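Signal recognition particle receptor beta subunit (Mus musculus, PDB 2FH5) binds GTP as a subunit of the signal recognition particle receptor, which helps target nascent secretory proteins to the endoplasmic reticulum membrane. Local coordinates at residues M129-S132 / A133-Q137. Numbering follows the deposited sequence.
Sequences MAKS and AKLIQ
S132 sits at the N-cap of helix 133-150 and caps it with its side chain, while its carbonyl takes the first main-chain bond of the helix. Its OG accepts from L135 N at 3.0 Å in an almost straight bond, with an N-H...O angle of 171°. What brings the hydroxyl there is chi1 of 72°, which seats OG between the backbone N and the carbonyl carbon and turns it over the open end of the helix. Serine suits this place because its short side chain reaches an amide of the first turn, where no preceding turn supplies a carbonyl. One residue further on, I136 N binds S132 O at 2.9 Å, the first i to i+4 bond of the helix. Replacing the serine by an alanine removes OG, which would probably leave L135 N without its capping acceptor and weaken the start of the helix.

Beside the cap, K131 and L135 run alongside each other in the same direction, and K131 CD meets L135 CD2 at 3.4 Å. The lysine contributes its aliphatic portion here and bends at chi2 (-71°) and again beyond it, so that its ammonium group turns back to the loop, where K131 NZ donates to M129 O at 3.1 Å. A long, flexible lysine can thus lend methylenes to leucine and still bring its charge to a carbonyl. On the buried side, I136 sends CG1 to within 4.0 Å of K131 CB, while its side chain also packs against F91 and C122. Q125, a GTP-binding residue, donates through NE2 to K131 O, tying this loop to the nucleotide site. The whole is a serine N-cap with flanking hydrophobic contacts, starting the helix that follows strand 117-123 and its guanine-recognition loop in a P-loop GTPase fold.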
loop_
_atom_site.group_PDB
_atom_site.type_symbol
_atom_site.label_atom_id
_atom_site.label_comp_id
_atom_site.label_asym_id
_atom_site.label_seq_id
_atom_site.Cartn_x
_atom_site.Cartn_y
_atom_site.Cartn_z
ATOM N N MET B 129 -15.088 13.333 -8.453
ATOM C CA MET B 129 -15.872 13.502 -7.231
ATOM C C MET B 129 -15.052 13.768 -5.942
ATOM O O MET B 129 -15.588 13.656 -4.832
ATOM C CB MET B 129 -16.749 12.253 -7.025
ATOM C CG MET B 129 -15.967 10.987 -6.611
ATOM S SD MET B 129 -16.861 9.369 -6.773
ATOM C CE MET B 129 -17.406 9.076 -5.051
ATOM N N ALA B 130 -13.778 14.129 -6.078
ATOM C CA ALA B 130 -12.915 14.336 -4.919
ATOM C C ALA B 130 -13.192 15.591 -4.087
ATOM O O ALA B 130 -13.211 16.707 -4.609
ATOM C CB ALA B 130 -11.473 14.320 -5.361
ATOM N N LYS B 131 -13.399 15.397 -2.786
ATOM C CA LYS B 131 -13.647 16.512 -1.878
ATOM C C LYS B 131 -12.329 17.263 -1.683
ATOM O O LYS B 131 -11.253 16.662 -1.673
ATOM C CB LYS B 131 -14.153 16.005 -0.530
ATOM C CG LYS B 131 -15.410 15.168 -0.615
ATOM C CD LYS B 131 -16.631 15.995 -0.969
ATOM C CE LYS B 131 -17.245 15.567 -2.302
ATOM N NZ LYS B 131 -17.512 14.087 -2.392
ATOM N N SER B 132 -12.414 18.578 -1.536
ATOM C CA SER B 132 -11.229 19.399 -1.359
ATOM C C SER B 132 -10.627 19.200 0.023
ATOM O O SER B 132 -11.296 18.681 0.920
ATOM C CB SER B 132 -11.599 20.869 -1.516
ATOM O OG SER B 132 -12.347 21.309 -0.390
ATOM N N ALA B 133 -9.377 19.631 0.190
ATOM C CA ALA B 133 -8.692 19.534 1.474
ATOM C C ALA B 133 -9.375 20.472 2.472
ATOM O O ALA B 133 -9.394 20.221 3.679
ATOM C CB ALA B 133 -7.221 19.894 1.334
ATOM N N LYS B 134 -9.963 21.545 1.961
ATOM C CA LYS B 134 -10.652 22.493 2.824
ATOM C C LYS B 134 -11.884 21.804 3.410
ATOM O O LYS B 134 -12.096 21.815 4.627
ATOM C CB LYS B 134 -11.032 23.737 2.010
ATOM C CG LYS B 134 -11.747 24.843 2.771
ATOM C CD LYS B 134 -11.754 26.128 1.927
ATOM C CE LYS B 134 -12.636 27.221 2.517
ATOM N NZ LYS B 134 -14.085 26.860 2.493
ATOM N N LEU B 135 -12.686 21.180 2.554
ATOM C CA LEU B 135 -13.879 20.479 3.028
ATOM C C LEU B 135 -13.556 19.264 3.916
ATOM O O LEU B 135 -14.295 18.939 4.853
ATOM C CB LEU B 135 -14.732 20.026 1.850
ATOM C CG LEU B 135 -15.976 19.202 2.219
ATOM C CD1 LEU B 135 -16.903 19.966 3.150
ATOM C CD2 LEU B 135 -16.714 18.853 0.934
ATOM N N ILE B 136 -12.449 18.590 3.633
ATOM C CA ILE B 136 -12.092 17.433 4.440
ATOM C C ILE B 136 -11.693 17.901 5.840
ATOM O O ILE B 136 -12.059 17.266 6.837
ATOM C CB ILE B 136 -10.973 16.620 3.740
ATOM C CG1 ILE B 136 -11.614 15.812 2.609
ATOM C CG2 ILE B 136 -10.225 15.719 4.737
ATOM C CD1 ILE B 136 -10.622 15.255 1.631
ATOM N N GLN B 137 -10.973 19.020 5.918
ATOM C CA GLN B 137 -10.579 19.551 7.215
ATOM C C GLN B 137 -11.815 19.914 8.031
ATOM O O GLN B 137 -11.905 19.590 9.220
ATOM C CB GLN B 137 -9.729 20.806 7.082
ATOM C CG GLN B 137 -9.155 21.180 8.426
ATOM C CD GLN B 137 -8.511 22.546 8.473
ATOM O OE1 GLN B 137 -7.850 22.973 7.529
ATOM N NE2 GLN B 137 -8.683 23.231 9.596
#